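PDB 4AKK: nitrate regulatory protein from Klebsiella oxytoca, which responds to nitrate and nitrite and binds a terminator site in the nasF operon leader RNA, causing transcription antitermination and so switching on nasFEDCBA expression. Local coordinates for residues F192-R203 against Q286-E297. Sequence-based numbering, arbitrary orientation.
Sequences FMQGKELAGQER and QTQRLEQLRGVE. With EDO (1,2-ethanediol), chain C.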
loop_
_atom_site.group_PDB
_atom_site.type_symbol
_atom_site.label_atom_id
_atom_site.label_comp_id
_atom_site.label_asym_id
_atom_site.label_seq_id
_atom_site.Cartn_x
_atom_site.Cartn_y
_atom_site.Cartn_z
ATOM N N PHE A 192 -11.195 -11.929 -3.392
ATOM C CA PHE A 192 -11.627 -13.268 -3.737
ATOM C C PHE A 192 -11.524 -13.498 -5.249
ATOM O O PHE A 192 -11.036 -14.535 -5.692
ATOM C CB PHE A 192 -13.066 -13.496 -3.252
ATOM C CG PHE A 192 -13.532 -14.911 -3.390
ATOM C CD1 PHE A 192 -14.038 -15.372 -4.596
ATOM C CD2 PHE A 192 -13.458 -15.786 -2.315
ATOM C CE1 PHE A 192 -14.468 -16.679 -4.727
ATOM C CE2 PHE A 192 -13.885 -17.095 -2.443
ATOM C CZ PHE A 192 -14.388 -17.540 -3.648
ATOM N N MET A 193 -12.000 -12.531 -6.031
ATOM C CA MET A 193 -11.986 -12.645 -7.483
ATOM C C MET A 193 -10.547 -12.829 -7.961
ATOM O O MET A 193 -10.269 -13.599 -8.886
ATOM C CB MET A 193 -12.594 -11.387 -8.139
ATOM C CG MET A 193 -14.134 -11.324 -8.157
ATOM S SD MET A 193 -14.810 -9.727 -8.723
ATOM C CE MET A 193 -14.514 -9.853 -10.470
ATOM N N GLN A 194 -9.636 -12.109 -7.320
ATOM C CA GLN A 194 -8.233 -12.130 -7.700
ATOM C C GLN A 194 -7.568 -13.463 -7.333
ATOM O O GLN A 194 -6.794 -14.008 -8.113
ATOM C CB GLN A 194 -7.492 -10.951 -7.057
ATOM C CG GLN A 194 -6.101 -10.727 -7.617
ATOM C CD GLN A 194 -6.105 -10.458 -9.111
ATOM O OE1 GLN A 194 -5.671 -11.296 -9.907
ATOM N NE2 GLN A 194 -6.604 -9.290 -9.502
ATOM N N GLY A 195 -7.880 -13.995 -6.157
ATOM C CA GLY A 195 -7.371 -15.303 -5.790
ATOM C C GLY A 195 -7.841 -16.373 -6.772
ATOM O O GLY A 195 -7.093 -17.291 -7.126
ATOM N N LYS A 196 -9.092 -16.242 -7.203
ATOM C CA LYS A 196 -9.740 -17.200 -8.097
ATOM C C LYS A 196 -9.124 -17.097 -9.478
ATOM O O LYS A 196 -8.951 -18.102 -10.163
ATOM C CB LYS A 196 -11.241 -16.896 -8.158
ATOM C CG LYS A 196 -12.050 -17.736 -9.112
ATOM C CD LYS A 196 -13.549 -17.498 -8.869
ATOM C CE LYS A 196 -14.417 -18.148 -9.940
ATOM N NZ LYS A 196 -14.504 -17.321 -11.174
ATOM N N GLU A 197 -8.788 -15.878 -9.893
ATOM C CA GLU A 197 -8.112 -15.696 -11.177
ATOM C C GLU A 197 -6.745 -16.394 -11.189
ATOM O O GLU A 197 -6.367 -17.047 -12.169
ATOM C CB GLU A 197 -7.942 -14.208 -11.500
ATOM C CG GLU A 197 -6.893 -13.917 -12.589
ATOM C CD GLU A 197 -7.152 -14.651 -13.915
ATOM O OE1 GLU A 197 -8.202 -15.327 -14.042
ATOM O OE2 GLU A 197 -6.303 -14.559 -14.838
ATOM N N LEU A 198 -6.007 -16.232 -10.103
ATOM C CA LEU A 198 -4.687 -16.827 -9.970
ATOM C C LEU A 198 -4.789 -18.340 -9.854
ATOM O O LEU A 198 -3.890 -19.049 -10.289
ATOM C CB LEU A 198 -3.956 -16.251 -8.752
ATOM C CG LEU A 198 -3.578 -14.758 -8.831
ATOM C CD1 LEU A 198 -2.708 -14.348 -7.651
ATOM C CD2 LEU A 198 -2.875 -14.416 -10.129
ATOM N N ALA A 199 -5.870 -18.834 -9.243
ATOM C CA ALA A 199 -6.133 -20.276 -9.245
ATOM C C ALA A 199 -6.347 -20.757 -10.687
ATOM O O ALA A 199 -5.845 -21.804 -11.079
ATOM C CB ALA A 199 -7.346 -20.616 -8.374
ATOM N N GLY A 200 -7.099 -19.980 -11.464
ATOM C CA GLY A 200 -7.266 -20.230 -12.883
ATOM C C GLY A 200 -5.963 -20.225 -13.671
ATOM O O GLY A 200 -5.791 -21.035 -14.563
ATOM N N GLN A 201 -5.048 -19.311 -13.355
ATOM C CA GLN A 201 -3.732 -19.332 -13.987
ATOM C C GLN A 201 -2.907 -20.541 -13.548
ATOM O O GLN A 201 -2.172 -21.108 -14.355
ATOM C CB GLN A 201 -2.972 -18.017 -13.751
ATOM C CG GLN A 201 -3.661 -16.839 -14.411
ATOM C CD GLN A 201 -2.949 -15.533 -14.162
ATOM O OE1 GLN A 201 -1.768 -15.522 -13.811
ATOM N NE2 GLN A 201 -3.660 -14.420 -14.345
ATOM N N GLU A 202 -3.029 -20.931 -12.279
ATOM C CA GLU A 202 -2.464 -22.208 -11.818
ATOM C C GLU A 202 -2.946 -23.398 -12.666
ATOM O O GLU A 202 -2.157 -24.282 -13.022
ATOM C CB GLU A 202 -2.824 -22.469 -10.350
ATOM C CG GLU A 202 -2.269 -23.785 -9.786
ATOM C CD GLU A 202 -2.869 -24.144 -8.427
ATOM O OE1 GLU A 202 -3.467 -23.250 -7.784
ATOM O OE2 GLU A 202 -2.741 -25.317 -7.999
ATOM N N ARG A 203 -4.239 -23.438 -12.973
ATOM C CA ARG A 203 -4.771 -24.549 -13.762
ATOM C C ARG A 203 -4.079 -24.574 -15.133
ATOM O O ARG A 203 -3.541 -25.597 -15.549
ATOM C CB ARG A 203 -6.295 -24.450 -13.927
ATOM C CG ARG A 203 -6.871 -25.496 -14.921
ATOM C CD ARG A 203 -8.397 -25.406 -15.074
ATOM N NE ARG A 203 -8.816 -24.176 -15.742
ATOM C CZ ARG A 203 -10.080 -23.833 -15.985
ATOM N NH1 ARG A 203 -11.086 -24.632 -15.623
ATOM N NH2 ARG A 203 -10.342 -22.684 -16.594
ATOM N N GLN A 286 -8.954 -29.142 -11.071
ATOM C CA GLN A 286 -8.876 -27.684 -10.896
ATOM C C GLN A 286 -10.190 -27.034 -11.311
ATOM O O GLN A 286 -10.635 -26.076 -10.706
ATOM C CB GLN A 286 -7.740 -27.088 -11.738
ATOM C CG GLN A 286 -6.355 -27.452 -11.265
ATOM C CD GLN A 286 -5.925 -26.650 -10.048
ATOM O OE1 GLN A 286 -6.688 -25.837 -9.520
ATOM N NE2 GLN A 286 -4.693 -26.879 -9.594
ATOM N N THR A 287 -10.807 -27.559 -12.360
ATOM C CA THR A 287 -12.072 -27.004 -12.817
ATOM C C THR A 287 -13.189 -27.175 -11.774
ATOM O O THR A 287 -14.053 -26.310 -11.640
ATOM C CB THR A 287 -12.493 -27.634 -14.133
ATOM O OG1 THR A 287 -11.452 -27.436 -15.092
ATOM C CG2 THR A 287 -13.804 -27.019 -14.641
ATOM N N GLN A 288 -13.170 -28.281 -11.034
ATOM C CA GLN A 288 -14.169 -28.491 -9.978
ATOM C C GLN A 288 -13.915 -27.513 -8.834
ATOM O O GLN A 288 -14.840 -26.950 -8.230
ATOM C CB GLN A 288 -14.120 -29.923 -9.448
ATOM C CG GLN A 288 -14.992 -30.117 -8.191
ATOM C CD GLN A 288 -15.211 -31.578 -7.826
ATOM O OE1 GLN A 288 -16.302 -32.119 -8.020
ATOM N NE2 GLN A 288 -14.177 -32.223 -7.297
ATOM N N ARG A 289 -12.635 -27.318 -8.552
ATOM C CA ARG A 289 -12.197 -26.344 -7.567
ATOM C C ARG A 289 -12.678 -24.939 -7.911
ATOM O O ARG A 289 -13.161 -24.223 -7.053
ATOM C CB ARG A 289 -10.676 -26.366 -7.479
ATOM C CG ARG A 289 -10.093 -25.435 -6.451
ATOM C CD ARG A 289 -8.606 -25.325 -6.672
ATOM N NE ARG A 289 -7.972 -24.367 -5.773
ATOM C CZ ARG A 289 -6.802 -23.788 -6.021
ATOM N NH1 ARG A 289 -6.159 -24.063 -7.154
ATOM N NH2 ARG A 289 -6.275 -22.937 -5.141
ATOM N N LEU A 290 -12.544 -24.548 -9.169
ATOM C CA LEU A 290 -12.963 -23.211 -9.589
ATOM C C LEU A 290 -14.486 -23.042 -9.581
ATOM O O LEU A 290 -14.993 -21.964 -9.265
ATOM C CB LEU A 290 -12.393 -22.881 -10.973
ATOM C CG LEU A 290 -10.867 -22.681 -11.013
ATOM C CD1 LEU A 290 -10.321 -22.902 -12.421
ATOM C CD2 LEU A 290 -10.482 -21.298 -10.502
ATOM N N GLU A 291 -15.219 -24.100 -9.928
ATOM C CA GLU A 291 -16.680 -24.048 -9.807
ATOM C C GLU A 291 -17.140 -23.922 -8.354
ATOM O O GLU A 291 -18.120 -23.229 -8.056
ATOM C CB GLU A 291 -17.351 -25.235 -10.510
ATOM C CG GLU A 291 -17.388 -25.094 -12.037
ATOM C CD GLU A 291 -18.065 -23.801 -12.507
ATOM O OE1 GLU A 291 -19.184 -23.477 -12.040
ATOM O OE2 GLU A 291 -17.480 -23.108 -13.361
ATOM N N GLN A 292 -16.425 -24.561 -7.436
ATOM C CA GLN A 292 -16.716 -24.352 -6.015
ATOM C C GLN A 292 -16.461 -22.897 -5.610
ATOM O O GLN A 292 -17.269 -22.297 -4.897
ATOM C CB GLN A 292 -15.902 -25.306 -5.133
ATOM C CG GLN A 292 -16.286 -26.765 -5.298
ATOM C CD GLN A 292 -17.749 -27.014 -4.957
ATOM O OE1 GLN A 292 -18.571 -27.278 -5.836
ATOM N NE2 GLN A 292 -18.082 -26.906 -3.676
ATOM N N LEU A 293 -15.343 -22.326 -6.065
ATOM C CA LEU A 293 -15.052 -20.931 -5.757
ATOM C C LEU A 293 -16.139 -20.034 -6.345
ATOM O O LEU A 293 -16.571 -19.077 -5.708
ATOM C CB LEU A 293 -13.680 -20.522 -6.299
ATOM C CG LEU A 293 -12.455 -21.168 -5.643
ATOM C CD1 LEU A 293 -11.233 -20.994 -6.531
ATOM C CD2 LEU A 293 -12.195 -20.602 -4.246
ATOM N N ARG A 294 -16.576 -20.348 -7.562
ATOM C CA ARG A 294 -17.613 -19.562 -8.232
ATOM C C ARG A 294 -18.899 -19.521 -7.397
ATOM O O ARG A 294 -19.531 -18.475 -7.272
ATOM C CB ARG A 294 -17.895 -20.111 -9.640
ATOM C CG ARG A 294 -19.003 -19.365 -10.394
ATOM C CD ARG A 294 -18.712 -17.866 -10.493
ATOM N NE ARG A 294 -19.783 -17.112 -11.156
ATOM C CZ ARG A 294 -19.833 -15.783 -11.215
ATOM N NH1 ARG A 294 -18.860 -15.066 -10.673
ATOM N NH2 ARG A 294 -20.842 -15.166 -11.826
ATOM N N GLY A 295 -19.272 -20.657 -6.815
ATOM C CA GLY A 295 -20.455 -20.723 -5.967
ATOM C C GLY A 295 -20.390 -19.693 -4.859
ATOM O O GLY A 295 -21.329 -18.922 -4.644
ATOM N N VAL A 296 -19.260 -19.657 -4.165
ATOM C CA VAL A 296 -19.070 -18.686 -3.105
ATOM C C VAL A 296 -19.065 -17.254 -3.638
ATOM O O VAL A 296 -19.645 -16.355 -3.030
ATOM C CB VAL A 296 -17.777 -18.955 -2.323
ATOM C CG1 VAL A 296 -17.504 -17.815 -1.393
ATOM C CG2 VAL A 296 -17.890 -20.257 -1.541
ATOM N N GLU A 297 -18.412 -17.044 -4.776
ATOM C CA GLU A 297 -18.316 -15.712 -5.354
ATOM C C GLU A 297 -19.702 -15.155 -5.703
ATOM O O GLU A 297 -19.966 -13.958 -5.540
ATOM C CB GLU A 297 -17.429 -15.761 -6.604
ATOM C CG GLU A 297 -17.283 -14.447 -7.338
ATOM C CD GLU A 297 -16.510 -14.601 -8.652
ATOM O OE1 GLU A 297 -16.504 -15.714 -9.239
ATOM O OE2 GLU A 297 -15.914 -13.600 -9.099
HETATM C C1 EDO C . -7.027 -21.563 -17.078
HETATM O O1 EDO C . -8.309 -21.303 -17.649
HETATM C C2 EDO C . -6.728 -23.059 -17.062
HETATM O O2 EDO C . -6.570 -23.651 -18.359
HETATM O O HOH W 1 -15.041 -13.986 -11.550
#
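Leu290 wedges as a knob among Lys196, Ala199, Gly200 and Arg203: its CD2 meets Lys196 O at 3.6 Å, and its CD1 sits over the centre of one face of the Arg203 guanidinium. A bend at chi3 (68°) folds that guanidinium back over Leu290, and Arg203 NH1 donates to Thr287 OG1 (2.9 Å), which is also hydrogen-bonded to Phe283 O. Lys196 is the reciprocal knob, among Leu290, Leu293, Arg294 and Glu297; its chain runs extended past Leu293 until chi4 turns NZ to Glu297 OE1 in a salt bridge of 3.2 Å whose hydrogen bond is weak. Arg294 NH1 reaches Glu297 OE1 from above the carboxylate plane (2.8 Å). Phe192 closes this end, its ring edge against Leu293 O and CE2 against Val296 CG1 (3.8 Å). Toward Arg203, Ala199 CB lies over one face of the Arg289 guanidinium, whose NH1 bonds, in the guanidinium plane, to Glu202 OE1 (2.9 Å, 166°), met from above its carboxylate plane, and to Gln286 OE1 (3.0 Å), fixing the rotation of the group. Gln286 NE2 adds a weak bond to Glu202 OE2. Outside the pair, Arg263 salt-bridges Glu202, Gln230 bonds both Glu202 and Arg289, Gln74 takes Lys196 NZ, and Ser67 holds Glu297 and Arg294. The helical segments run antiparallel at 170° with axes 10.1 Å apart, interlocking knobs-into-holes with buried charges in the all-helical NIT nitrate-sensing domain.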